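Local structure of structural protein VP1 (4U60) at residues Met89-Ser94 against Leu272-Thr277; Met110-Met115 against Gly251-Lys256; Glu141-Thr146 against Gln170-His175; Val244-Ile249 against Leu265-Asn270. The protein forms pentamers that serve as the building blocks of the polyomavirus capsid and binds sialylated glycans such as the GM1 oligosaccharide. All blocks are in the same frame, centred on the assembly; numbering follows the deposited sequence. Where two conformers were deposited one is given.

Interaction 1: Met89-Ser94 against Leu272-Thr277; sequences MWEAVS and LLRKRT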
loop_
_atom_site.group_PDB
_atom_site.type_symbol
_atom_site.label_atom_id
_atom_site.label_comp_id
_atom_site.label_asym_id
_atom_site.label_seq_id
_atom_site.Cartn_x
_atom_site.Cartn_y
_atom_site.Cartn_z
ATOM N N MET C 89 26.295 30.726 11.498
ATOM C CA MET C 89 25.035 30.166 11.960
ATOM C C MET C 89 25.120 28.642 11.915
ATOM O O MET C 89 25.850 28.090 11.096
ATOM C CB MET C 89 23.888 30.618 11.064
ATOM C CG MET C 89 23.690 32.117 11.032
ATOM S SD MET C 89 22.219 32.582 10.091
ATOM C CE MET C 89 20.936 32.174 11.259
ATOM N N TRP C 90 24.386 27.989 12.806
ATOM C CA TRP C 90 24.214 26.533 12.752
ATOM C C TRP C 90 23.203 26.222 11.671
ATOM O O TRP C 90 22.133 26.828 11.614
ATOM C CB TRP C 90 23.732 25.966 14.086
ATOM C CG TRP C 90 24.779 25.995 15.145
ATOM C CD1 TRP C 90 24.820 26.801 16.239
ATOM C CD2 TRP C 90 25.962 25.190 15.192
ATOM N NE1 TRP C 90 25.962 26.539 16.982
ATOM C CE2 TRP C 90 26.670 25.551 16.353
ATOM C CE3 TRP C 90 26.478 24.179 14.371
ATOM C CZ2 TRP C 90 27.880 24.938 16.718
ATOM C CZ3 TRP C 90 27.667 23.573 14.731
ATOM C CH2 TRP C 90 28.362 23.959 15.891
ATOM N N GLU C 91 23.560 25.277 10.806
ATOM C CA GLU C 91 22.691 24.831 9.722
ATOM C C GLU C 91 22.310 23.382 10.011
ATOM O O GLU C 91 23.182 22.553 10.187
ATOM C CB GLU C 91 23.475 24.903 8.423
ATOM C CG GLU C 91 22.742 24.440 7.182
ATOM C CD GLU C 91 23.639 24.412 5.965
ATOM O OE1 GLU C 91 24.849 24.716 6.096
ATOM O OE2 GLU C 91 23.134 24.092 4.863
ATOM N N ALA C 92 21.010 23.102 10.082
ATOM C CA ALA C 92 20.528 21.743 10.322
ATOM C C ALA C 92 20.619 20.952 9.017
ATOM O O ALA C 92 20.013 21.310 8.036
ATOM C CB ALA C 92 19.095 21.776 10.824
ATOM N N VAL C 93 21.405 19.879 9.033
ATOM C CA VAL C 93 21.735 19.120 7.828
ATOM C C VAL C 93 20.800 17.914 7.656
ATOM O O VAL C 93 20.373 17.615 6.557
ATOM C CB VAL C 93 23.173 18.583 7.917
ATOM C CG1 VAL C 93 23.512 17.725 6.704
ATOM C CG2 VAL C 93 24.175 19.725 8.064
ATOM N N SER C 94 20.510 17.243 8.755
ATOM C CA SER C 94 19.730 16.005 8.721
ATOM C C SER C 94 19.169 15.692 10.083
ATOM O O SER C 94 19.667 16.182 11.103
ATOM C CB SER C 94 20.625 14.838 8.250
ATOM O OG SER C 94 21.715 14.611 9.134
ATOM N N LEU C 272 21.771 16.573 13.155
ATOM C CA LEU C 272 23.145 16.929 12.832
ATOM C C LEU C 272 23.168 18.346 12.315
ATOM O O LEU C 272 22.388 18.675 11.430
ATOM C CB LEU C 272 23.676 15.976 11.765
ATOM C CG LEU C 272 25.102 16.227 11.300
ATOM C CD1 LEU C 272 26.074 15.831 12.392
ATOM C CD2 LEU C 272 25.385 15.462 10.012
ATOM N N LEU C 273 24.057 19.180 12.865
ATOM C CA LEU C 273 24.196 20.577 12.420
ATOM C C LEU C 273 25.632 20.895 12.098
ATOM O O LEU C 273 26.561 20.275 12.643
ATOM C CB LEU C 273 23.703 21.573 13.470
ATOM C CG LEU C 273 22.253 21.373 13.909
ATOM C CD1 LEU C 273 22.235 20.657 15.249
ATOM C CD2 LEU C 273 21.503 22.679 14.023
ATOM N N ARG C 274 25.810 21.877 11.221
ATOM C CA ARG C 274 27.119 22.284 10.774
ATOM C C ARG C 274 27.196 23.798 10.754
ATOM O O ARG C 274 26.178 24.483 10.652
ATOM C CB ARG C 274 27.431 21.717 9.386
ATOM C CG ARG C 274 26.602 22.300 8.251
ATOM C CD ARG C 274 26.916 21.633 6.929
ATOM N NE ARG C 274 26.020 22.078 5.864
ATOM C CZ ARG C 274 25.873 21.467 4.679
ATOM N NH1 ARG C 274 26.562 20.378 4.382
ATOM N NH2 ARG C 274 25.038 21.952 3.778
ATOM N N LYS C 275 28.412 24.314 10.845
ATOM C CA LYS C 275 28.613 25.749 10.828
ATOM C C LYS C 275 28.584 26.288 9.408
ATOM O O LYS C 275 29.297 25.790 8.535
ATOM C CB LYS C 275 29.941 26.128 11.477
ATOM C CG LYS C 275 29.948 26.000 12.984
ATOM C CD LYS C 275 31.295 26.417 13.560
ATOM C CE LYS C 275 31.385 26.065 15.039
ATOM N NZ LYS C 275 32.736 26.352 15.591
ATOM N N ARG C 276 27.773 27.326 9.216
ATOM C CA ARG C 276 27.626 28.003 7.931
ATOM C C ARG C 276 27.906 29.505 8.076
ATOM O O ARG C 276 27.330 30.181 8.928
ATOM C CB ARG C 276 26.207 27.810 7.409
ATOM C CG ARG C 276 25.861 28.622 6.163
ATOM C CD ARG C 276 26.476 28.036 4.904
ATOM N NE ARG C 276 25.714 26.879 4.440
ATOM C CZ ARG C 276 25.656 26.440 3.180
ATOM N NH1 ARG C 276 26.334 27.047 2.211
ATOM N NH2 ARG C 276 24.895 25.386 2.890
ATOM N N THR C 277 28.768 30.025 7.215
ATOM C CA THR C 277 29.018 31.469 7.186
ATOM C C THR C 277 27.908 32.176 6.409
ATOM O O THR C 277 27.438 31.678 5.386
ATOM C CB THR C 277 30.400 31.778 6.586
ATOM O OG1 THR C 277 31.400 31.084 7.337
ATOM C CG2 THR C 277 30.697 33.306 6.624
#

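Interaction 2: Met110-Met115 against Gly251-Lys256; sequences MATKRM and GFLVGK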
loop_
_atom_site.group_PDB
_atom_site.type_symbol
_atom_site.label_atom_id
_atom_site.label_comp_id
_atom_site.label_asym_id
_atom_site.label_seq_id
_atom_site.Cartn_x
_atom_site.Cartn_y
_atom_site.Cartn_z
ATOM N N MET C 110 -6.121 -4.196 28.787
ATOM C CA MET C 110 -6.500 -2.992 29.524
ATOM C C MET C 110 -8.010 -2.965 29.692
ATOM O O MET C 110 -8.735 -3.687 29.003
ATOM C CB MET C 110 -5.992 -1.736 28.807
ATOM C CG MET C 110 -4.487 -1.621 28.906
ATOM S SD MET C 110 -3.850 -0.055 28.292
ATOM C CE MET C 110 -4.220 -0.169 26.566
ATOM N N ALA C 111 -8.484 -2.130 30.612
ATOM C CA ALA C 111 -9.921 -2.002 30.877
ATOM C C ALA C 111 -10.611 -1.250 29.752
ATOM O O ALA C 111 -10.731 -0.023 29.770
ATOM C CB ALA C 111 -10.169 -1.313 32.200
ATOM N N THR C 112 -11.064 -2.024 28.781
ATOM C CA THR C 112 -11.588 -1.512 27.529
ATOM C C THR C 112 -12.823 -2.315 27.140
ATOM O O THR C 112 -13.107 -3.375 27.713
ATOM C CB THR C 112 -10.553 -1.680 26.410
ATOM O OG1 THR C 112 -10.139 -3.047 26.346
ATOM C CG2 THR C 112 -9.343 -0.796 26.645
ATOM N N LYS C 113 -13.555 -1.808 26.159
ATOM C CA LYS C 113 -14.549 -2.617 25.476
ATOM C C LYS C 113 -13.822 -3.829 24.885
ATOM O O LYS C 113 -12.617 -3.773 24.612
ATOM C CB LYS C 113 -15.197 -1.790 24.374
ATOM C CG LYS C 113 -16.350 -2.463 23.658
ATOM C CD LYS C 113 -17.130 -1.453 22.817
ATOM C CE LYS C 113 -18.128 -0.694 23.636
ATOM N NZ LYS C 113 -19.203 -1.612 24.104
ATOM N N ARG C 114 -14.540 -4.936 24.723
ATOM C CA ARG C 114 -13.899 -6.153 24.244
ATOM C C ARG C 114 -14.695 -6.836 23.134
ATOM O O ARG C 114 -15.880 -6.574 22.938
ATOM C CB ARG C 114 -13.582 -7.092 25.421
ATOM C CG ARG C 114 -14.743 -7.662 26.153
ATOM C CD ARG C 114 -14.312 -8.386 27.452
ATOM N NE ARG C 114 -13.389 -9.502 27.198
ATOM C CZ ARG C 114 -12.915 -10.332 28.131
ATOM N NH1 ARG C 114 -12.074 -11.290 27.776
ATOM N NH2 ARG C 114 -13.279 -10.206 29.413
ATOM N N MET C 115 -13.987 -7.683 22.393
ATOM C CA MET C 115 -14.562 -8.419 21.270
ATOM C C MET C 115 -15.415 -9.612 21.697
ATOM O O MET C 115 -15.292 -10.116 22.807
ATOM C CB MET C 115 -13.435 -8.925 20.361
ATOM C CG MET C 115 -12.604 -7.845 19.711
ATOM S SD MET C 115 -11.533 -8.465 18.392
ATOM C CE MET C 115 -12.700 -8.757 17.056
ATOM N N GLY C 251 -4.244 6.607 17.830
ATOM C CA GLY C 251 -5.600 6.090 17.863
ATOM C C GLY C 251 -6.335 6.506 19.125
ATOM O O GLY C 251 -5.938 7.462 19.829
ATOM N N PHE C 252 -7.399 5.772 19.405
ATOM C CA PHE C 252 -8.242 5.964 20.599
ATOM C C PHE C 252 -8.248 4.717 21.458
ATOM O O PHE C 252 -8.312 3.585 20.965
ATOM C CB PHE C 252 -9.679 6.289 20.187
ATOM C CG PHE C 252 -9.808 7.605 19.479
ATOM C CD1 PHE C 252 -9.868 8.788 20.187
ATOM C CD2 PHE C 252 -9.837 7.666 18.093
ATOM C CE1 PHE C 252 -9.970 10.004 19.541
ATOM C CE2 PHE C 252 -9.919 8.889 17.440
ATOM C CZ PHE C 252 -9.988 10.052 18.173
ATOM N N LEU C 253 -8.247 4.941 22.771
ATOM C CA LEU C 253 -8.539 3.917 23.747
ATOM C C LEU C 253 -10.041 3.913 23.990
ATOM O O LEU C 253 -10.623 4.963 24.240
ATOM C CB LEU C 253 -7.822 4.224 25.048
ATOM C CG LEU C 253 -7.974 3.180 26.150
ATOM C CD1 LEU C 253 -7.087 1.985 25.886
ATOM C CD2 LEU C 253 -7.649 3.799 27.502
ATOM N N VAL C 254 -10.660 2.761 23.852
ATOM C CA VAL C 254 -12.109 2.619 23.995
ATOM C C VAL C 254 -12.437 2.002 25.338
ATOM O O VAL C 254 -12.257 0.804 25.555
ATOM C CB VAL C 254 -12.713 1.753 22.854
ATOM C CG1 VAL C 254 -14.226 1.686 22.971
ATOM C CG2 VAL C 254 -12.257 2.271 21.483
ATOM N N GLY C 255 -12.962 2.821 26.243
ATOM C CA GLY C 255 -13.338 2.344 27.548
ATOM C C GLY C 255 -14.515 1.402 27.539
ATOM O O GLY C 255 -15.236 1.271 26.559
ATOM N N LYS C 256 -14.719 0.765 28.676
ATOM C CA LYS C 256 -15.759 -0.234 28.853
ATOM C C LYS C 256 -17.123 0.207 28.353
ATOM O O LYS C 256 -17.830 -0.559 27.704
ATOM C CB LYS C 256 -15.893 -0.551 30.338
ATOM C CG LYS C 256 -14.667 -1.200 30.947
ATOM C CD LYS C 256 -14.866 -2.681 31.083
ATOM C CE LYS C 256 -13.596 -3.360 31.547
ATOM N NZ LYS C 256 -13.817 -4.818 31.430
HETATM O O HOH W 1 -12.784 1.411 30.890
HETATM O O HOH W 2 -14.757 -5.305 28.735
#

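Interaction 3: Glu141-Thr146 against Gln170-His175; sequences ELQFLT and QGLNPH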
loop_
_atom_site.group_PDB
_atom_site.type_symbol
_atom_site.label_atom_id
_atom_site.label_comp_id
_atom_site.label_asym_id
_atom_site.label_seq_id
_atom_site.Cartn_x
_atom_site.Cartn_y
_atom_site.Cartn_z
ATOM N N GLU C 141 5.693 28.271 11.454
ATOM C CA GLU C 141 4.698 29.269 11.127
ATOM C C GLU C 141 3.392 28.548 10.817
ATOM O O GLU C 141 3.380 27.574 10.084
ATOM C CB GLU C 141 5.189 30.155 9.985
ATOM C CG GLU C 141 6.290 31.088 10.468
ATOM C CD GLU C 141 7.183 31.643 9.371
ATOM O OE1 GLU C 141 7.720 30.849 8.569
ATOM O OE2 GLU C 141 7.401 32.889 9.372
ATOM N N LEU C 142 2.314 29.033 11.425
ATOM C CA LEU C 142 1.020 28.347 11.415
ATOM C C LEU C 142 -0.045 29.138 10.661
ATOM O O LEU C 142 -0.036 30.384 10.659
ATOM C CB LEU C 142 0.517 28.140 12.842
ATOM C CG LEU C 142 1.396 27.302 13.777
ATOM C CD1 LEU C 142 0.851 27.360 15.198
ATOM C CD2 LEU C 142 1.510 25.863 13.288
ATOM N N GLN C 143 -0.967 28.383 10.081
ATOM C CA GLN C 143 -2.185 28.881 9.432
ATOM C C GLN C 143 -3.365 28.319 10.204
ATOM O O GLN C 143 -3.398 27.137 10.531
ATOM C CB GLN C 143 -2.245 28.426 7.975
ATOM C CG GLN C 143 -3.573 28.668 7.263
ATOM C CD GLN C 143 -3.878 30.137 7.085
ATOM O OE1 GLN C 143 -3.040 30.912 6.607
ATOM N NE2 GLN C 143 -5.063 30.544 7.502
ATOM N N PHE C 144 -4.326 29.164 10.540
ATOM C CA PHE C 144 -5.568 28.698 11.152
ATOM C C PHE C 144 -6.474 28.111 10.073
ATOM O O PHE C 144 -6.701 28.725 9.022
ATOM C CB PHE C 144 -6.270 29.873 11.834
ATOM C CG PHE C 144 -7.443 29.490 12.691
ATOM C CD1 PHE C 144 -7.258 29.009 13.963
ATOM C CD2 PHE C 144 -8.739 29.624 12.214
ATOM C CE1 PHE C 144 -8.328 28.675 14.776
ATOM C CE2 PHE C 144 -9.819 29.292 13.017
ATOM C CZ PHE C 144 -9.612 28.783 14.269
ATOM N N LEU C 145 -7.023 26.933 10.341
ATOM C CA LEU C 145 -8.063 26.345 9.478
ATOM C C LEU C 145 -8.805 25.307 10.281
ATOM O O LEU C 145 -8.179 24.448 10.903
ATOM C CB LEU C 145 -7.476 25.741 8.200
ATOM C CG LEU C 145 -8.504 25.330 7.141
ATOM C CD1 LEU C 145 -7.915 25.392 5.744
ATOM C CD2 LEU C 145 -9.107 23.969 7.398
ATOM N N THR C 146 -10.132 25.399 10.302
ATOM C CA THR C 146 -10.949 24.567 11.169
ATOM C C THR C 146 -12.126 23.944 10.435
ATOM O O THR C 146 -12.643 24.490 9.451
ATOM C CB THR C 146 -11.505 25.369 12.373
ATOM O OG1 THR C 146 -12.315 24.518 13.198
ATOM C CG2 THR C 146 -12.318 26.586 11.922
ATOM N N GLN C 170 -13.120 28.207 7.778
ATOM C CA GLN C 170 -13.293 26.837 7.291
ATOM C C GLN C 170 -12.559 26.602 5.963
ATOM O O GLN C 170 -12.426 25.447 5.540
ATOM C CB GLN C 170 -14.773 26.443 7.225
ATOM C CG GLN C 170 -15.379 26.405 8.606
ATOM C CD GLN C 170 -16.840 26.065 8.689
ATOM O OE1 GLN C 170 -17.415 26.118 9.782
ATOM N NE2 GLN C 170 -17.460 25.691 7.557
ATOM N N GLY C 171 -12.080 27.697 5.377
ATOM C CA GLY C 171 -11.159 27.694 4.243
ATOM C C GLY C 171 -9.872 28.339 4.721
ATOM O O GLY C 171 -9.611 28.402 5.925
ATOM N N LEU C 172 -9.086 28.855 3.781
ATOM C CA LEU C 172 -7.839 29.534 4.122
ATOM C C LEU C 172 -8.105 31.038 4.151
ATOM O O LEU C 172 -8.366 31.659 3.116
ATOM C CB LEU C 172 -6.750 29.169 3.103
ATOM C CG LEU C 172 -5.291 29.412 3.515
ATOM C CD1 LEU C 172 -4.355 28.710 2.537
ATOM C CD2 LEU C 172 -4.945 30.891 3.630
ATOM N N ASN C 173 -8.067 31.611 5.356
ATOM C CA ASN C 173 -8.140 33.049 5.546
ATOM C C ASN C 173 -6.756 33.451 6.084
ATOM O O ASN C 173 -6.426 33.158 7.231
ATOM C CB ASN C 173 -9.258 33.483 6.503
ATOM C CG ASN C 173 -9.295 34.984 6.709
ATOM O OD1 ASN C 173 -8.273 35.663 6.570
ATOM N ND2 ASN C 173 -10.465 35.535 7.059
ATOM N N PRO C 174 -5.954 34.117 5.247
ATOM C CA PRO C 174 -4.561 34.362 5.665
ATOM C C PRO C 174 -4.392 35.444 6.718
ATOM O O PRO C 174 -3.262 35.699 7.177
ATOM C CB PRO C 174 -3.894 34.777 4.357
ATOM C CG PRO C 174 -4.991 35.451 3.585
ATOM C CD PRO C 174 -6.202 34.593 3.879
ATOM N N HIS C 175 -5.498 36.085 7.115
ATOM C CA HIS C 175 -5.473 36.994 8.268
ATOM C C HIS C 175 -5.441 36.269 9.598
ATOM O O HIS C 175 -5.350 36.908 10.640
ATOM C CB HIS C 175 -6.686 37.921 8.216
ATOM C CG HIS C 175 -6.651 38.851 7.058
ATOM N ND1 HIS C 175 -7.297 38.611 5.866
ATOM C CD2 HIS C 175 -5.993 40.026 6.909
ATOM C CE1 HIS C 175 -7.058 39.613 5.037
ATOM N NE2 HIS C 175 -6.281 40.488 5.649
HETATM O O HOH W 3 -8.598 30.207 7.721
#

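Interaction 4: Val244-Ile249 against Leu265-Asn270; sequences VSCCDI and LPRYFN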
loop_
_atom_site.group_PDB
_atom_site.type_symbol
_atom_site.label_atom_id
_atom_site.label_comp_id
_atom_site.label_asym_id
_atom_site.label_seq_id
_atom_site.Cartn_x
_atom_site.Cartn_y
_atom_site.Cartn_z
ATOM N N VAL C 244 12.041 22.383 17.140
ATOM C CA VAL C 244 11.576 21.034 16.840
ATOM C C VAL C 244 10.134 20.928 17.288
ATOM O O VAL C 244 9.801 21.326 18.411
ATOM C CB VAL C 244 12.441 19.988 17.570
ATOM C CG1 VAL C 244 11.986 18.590 17.229
ATOM C CG2 VAL C 244 13.911 20.191 17.217
ATOM N N SER C 245 9.289 20.365 16.418
ATOM C CA SER C 245 7.865 20.288 16.709
ATOM C C SER C 245 7.312 18.975 16.212
ATOM O O SER C 245 7.828 18.435 15.236
ATOM C CB SER C 245 7.109 21.433 16.026
ATOM O OG SER C 245 7.709 22.702 16.316
ATOM N N CYS C 246 6.239 18.501 16.827
ATOM C CA CYS C 246 5.652 17.238 16.377
ATOM C C CYS C 246 4.282 16.972 16.961
ATOM O O CYS C 246 3.831 17.683 17.866
ATOM C CB CYS C 246 6.589 16.061 16.679
ATOM S SG CYS C 246 6.904 15.761 18.433
ATOM N N CYS C 247 3.621 15.948 16.411
ATOM C CA CYS C 247 2.416 15.402 16.999
ATOM C C CYS C 247 2.298 13.976 16.487
ATOM O O CYS C 247 2.457 13.736 15.296
ATOM C CB CYS C 247 1.184 16.218 16.632
ATOM S SG CYS C 247 -0.322 15.677 17.474
ATOM N N ASP C 248 2.039 13.037 17.385
ATOM C CA ASP C 248 1.900 11.624 17.016
ATOM C C ASP C 248 0.720 10.959 17.711
ATOM O O ASP C 248 0.852 10.372 18.781
ATOM C CB ASP C 248 3.208 10.877 17.309
ATOM C CG ASP C 248 4.330 11.311 16.401
ATOM O OD1 ASP C 248 4.331 10.846 15.220
ATOM O OD2 ASP C 248 5.166 12.146 16.824
ATOM N N ILE C 249 -0.438 11.040 17.072
ATOM C CA ILE C 249 -1.650 10.389 17.564
ATOM C C ILE C 249 -1.704 8.994 16.953
ATOM O O ILE C 249 -1.566 8.849 15.733
ATOM C CB ILE C 249 -2.884 11.169 17.095
ATOM C CG1 ILE C 249 -2.877 12.560 17.746
ATOM C CG2 ILE C 249 -4.162 10.394 17.363
ATOM C CD1 ILE C 249 -3.850 13.548 17.146
ATOM N N LEU C 265 2.070 9.137 21.324
ATOM C CA LEU C 265 3.370 8.596 21.678
ATOM C C LEU C 265 4.454 9.671 21.555
ATOM O O LEU C 265 4.302 10.633 20.783
ATOM C CB LEU C 265 3.727 7.402 20.788
ATOM C CG LEU C 265 2.895 6.125 21.033
ATOM C CD1 LEU C 265 3.321 5.061 20.035
ATOM C CD2 LEU C 265 3.029 5.588 22.449
ATOM N N PRO C 266 5.560 9.489 22.287
ATOM C CA PRO C 266 6.659 10.430 22.188
ATOM C C PRO C 266 7.450 10.247 20.896
ATOM O O PRO C 266 7.360 9.205 20.247
ATOM C CB PRO C 266 7.535 10.098 23.409
ATOM C CG PRO C 266 7.044 8.788 23.960
ATOM C CD PRO C 266 5.886 8.331 23.134
ATOM N N ARG C 267 8.205 11.270 20.530
ATOM C CA ARG C 267 9.073 11.211 19.374
ATOM C C ARG C 267 10.481 11.620 19.791
ATOM O O ARG C 267 10.674 12.583 20.554
ATOM C CB ARG C 267 8.560 12.144 18.283
ATOM C CG ARG C 267 9.404 12.140 17.021
ATOM C CD ARG C 267 8.720 12.956 15.930
ATOM N NE ARG C 267 7.615 12.247 15.271
ATOM C CZ ARG C 267 7.732 11.487 14.181
ATOM N NH1 ARG C 267 8.922 11.276 13.611
ATOM N NH2 ARG C 267 6.663 10.922 13.642
ATOM N N TYR C 268 11.443 10.883 19.254
ATOM C CA TYR C 268 12.861 11.122 19.452
ATOM C C TYR C 268 13.465 11.782 18.226
ATOM O O TYR C 268 13.036 11.519 17.106
ATOM C CB TYR C 268 13.532 9.772 19.681
ATOM C CG TYR C 268 15.035 9.812 19.585
ATOM C CD1 TYR C 268 15.809 10.135 20.693
ATOM C CD2 TYR C 268 15.682 9.522 18.389
ATOM C CE1 TYR C 268 17.208 10.174 20.617
ATOM C CE2 TYR C 268 17.068 9.551 18.301
ATOM C CZ TYR C 268 17.824 9.866 19.419
ATOM O OH TYR C 268 19.200 9.885 19.341
ATOM N N PHE C 269 14.471 12.625 18.440
ATOM C CA PHE C 269 15.181 13.305 17.371
ATOM C C PHE C 269 16.678 13.305 17.619
ATOM O O PHE C 269 17.120 13.561 18.734
ATOM C CB PHE C 269 14.771 14.784 17.270
ATOM C CG PHE C 269 13.298 15.033 17.114
ATOM C CD1 PHE C 269 12.475 15.085 18.232
ATOM C CD2 PHE C 269 12.745 15.303 15.859
ATOM C CE1 PHE C 269 11.129 15.379 18.115
ATOM C CE2 PHE C 269 11.380 15.573 15.748
ATOM C CZ PHE C 269 10.597 15.599 16.886
ATOM N N ASN C 270 17.436 13.071 16.558
ATOM C CA ASN C 270 18.881 13.273 16.561
ATOM C C ASN C 270 19.210 14.102 15.333
ATOM O O ASN C 270 19.092 13.631 14.205
ATOM C CB ASN C 270 19.637 11.937 16.549
ATOM C CG ASN C 270 21.146 12.110 16.695
ATOM O OD1 ASN C 270 21.718 11.835 17.751
ATOM N ND2 ASN C 270 21.794 12.569 15.636
HETATM O O HOH W 4 4.927 12.929 19.451
#

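Interaction 1: Met89-Ser94 against Leu272-Thr277
M89-R276 and E91-R274 are two of the hydrogen-bonded pairs of an antiparallel ladder whose segment axes come within 4.4 Å at 139° between chain directions; its register shifts by one residue at a classic beta bulge, where V93 and S94 both face L272 (V93 N to L272 O, 2.9 Å; L272 N to S94 O, 3.0 Å). On the face bearing E91, R274 and R276 each meet its carboxylate side-on with NE and NH2, from opposite faces of its plane. E91 OE1 takes NE of R274 and of R276, both at 2.9 Å, while OE2 takes NH2 of R276 at 2.9 Å and NH2 of R274 at 3.1 Å. With CG anti to the backbone N (chi1 178°), the extended E91 chain runs beside R274; V93 CG2 packs on R274 CG and CD, 3.5 Å from CD, over one guanidinium face. The other face of this jelly-roll sheet carries W90, its NE1 bonded to P76 O; K275 CG makes a CH-pi contact over its six-membered ring, 4.0 Å from the centroid, 23° off the normal and offset toward the rim. Four guanidinium N-H bonds, plus one from G234 N to OE2, hold the buried carboxylate and would be expected to favour its ionised form.

Interaction 2: Met110-Met115 against Gly251-Lys256
M110 and T112 both reach L253 CD1, from two directions. The M110 chain meets L253 at a slant, its terminal CE 3.6 Å from L253 CD1, whereas T112 stands roughly perpendicular to L253 and brings its CG2 to 3.7 Å from the same methyl. L253 offers that methyl because its CG is anti to the backbone N (chi1 -177°), which turns the end of the chain toward the loop. One residue further on, K113 CB lies 3.9 Å from V254 CG1. Here the backbones join directly, K113 N donating to V254 O at 3.0 Å, with the donor tilted 31° from the carbonyl plane.

K256 begins by pointing away from the loop, but a bend at chi2 (-101°) folds its chain back along it, so that CE lies 4.0 Å from A111 CB. Two waters bridge this side. One donates to A111 O and accepts from K256 N; the other donates to T112 O at 2.7 Å and accepts from K256 NZ at 2.9 Å. NZ also makes a weak hydrogen bond to A52 O of a second subunit. A111 is the centre of an inverse gamma turn, which accounts for the sharp change of direction before T112.

The same loop supplies R114 to a glycan pocket, where it touches galactose. Strand 241-254 ends at V254, paired with strand 260-279 through L253 and Q261, and the loop between strands 86-99 and 129-136 crosses that end, with A111 packing on S54 of the second subunit and K113 on Y116 of a third.

Interaction 3: Glu141-Thr146 against Gln170-His175
The carboxamide of Q143 has N173 O at its edge and L172 over one face. NE2 donates to N173 O at 3.0 Å and to F144 O at 2.9 Å, both acceptors lying close to the amide plane, while L172 CD2 sits above that plane, 3.7 Å from Q143 CD. The two side chains cross at about a right angle. Q143 CG is anti to the backbone N, and a bend at chi2 (66°) carries the amide to both acceptors. The bond to N173 O is fairly straight at the hydrogen (160°), yet NE2 stands 65° out of the N173 carbonyl plane, above it and not on a lone pair. Q143 belongs to strand 141-144, the middle strand of a small three-stranded antiparallel sheet separate from the larger jelly-roll sheet; segment 170-175 runs nearly antiparallel to residues 143-146, from the strand's end into the following loop. A second flat group, the F144 ring, meets W191 edge-to-face.

What replaces a backbone ladder is partly water: one molecule donates to F144 O and G171 O and accepts from N173 N. Farther along, L145 CD1 rests 3.5 Å from G171 O, and Q170 CA makes a CA-H...O contact of 3.3 Å to T146 O. At the subunit interface, Q170 NE2, Q170 O and L172 N bond respectively to Y43 O, R263 NH1 and N30 OD1 of a neighbouring subunit.

N173 forms an Asx turn, and its ND2 is taken by S168 OG. N173 OD1 accepts from H175 N at 2.9 Å and also lies at the edge of the imidazole, in its plane, 3.2 Å from H175 ND1.

Interaction 4: Val244-Ile249 against Leu265-Asn270
V244 lies face-on to F269: its CG1 sits over the centre of the ring, 3.3 Å from the centroid and 11° off the ring normal, a close CH-pi contact. S245 turns the other way, its OG bonded to T70 OG1. C246 points back again, and its SG reaches the rim of the same ring, 4.0 Å from F269 CZ, in a sulfur-aromatic contact at the edge, while C246 CB packs 3.8 Å from R267 CD. V244, C246 and D248 face inward, with C246 and F269 packing on L29 and F133 in the jelly-roll interior. The two strands, 241-254 and 260-279, form a hairpin but diverge here, from 5.8 Å between the CA atoms of D248 and L265 to 8.5 Å between those of V244 and F269, and the inward side chains occupy the gap.

D248 carries the polar part. R267 meets its carboxylate side-on, NH2 to OD1 at 2.8 Å and NE to OD2 at 2.9 Å, each on the syn side, with the two planes 29° apart. A bend at chi3 (-78°) of R267 turns the guanidinium into this position. H131 ND1 also bonds to D248 OD1, and R267 NH1 to T97 OG1. A water donates to D248 OD2 and L265 O, beside the direct backbone bond from L265 N to D248 O.

Interactions 1, 2 and 4 all involve the jelly-roll strand 260-279 or its hairpin partner 241-254. Interaction 4, centred about 7 Å from the chain's centre, is wholly buried, whereas interactions 1 and 2, centred about 22 and 26 Å from it on opposite sides, are partly buried. In both salt-bridged contacts arginine meets a carboxylate side-on, through NE and NH2, but interaction 1 uses two arginines on a true strand ladder and interaction 4 one between diverging strands. Interaction 2 joins a strand end to a glycan-binding loop through apolar contacts, one backbone bond and two waters. Interaction 3, buried in a different sheet, relies on a carboxamide and a bridging water; like interactions 2 and 4, it touches a neighbouring subunit; interaction 1 does not.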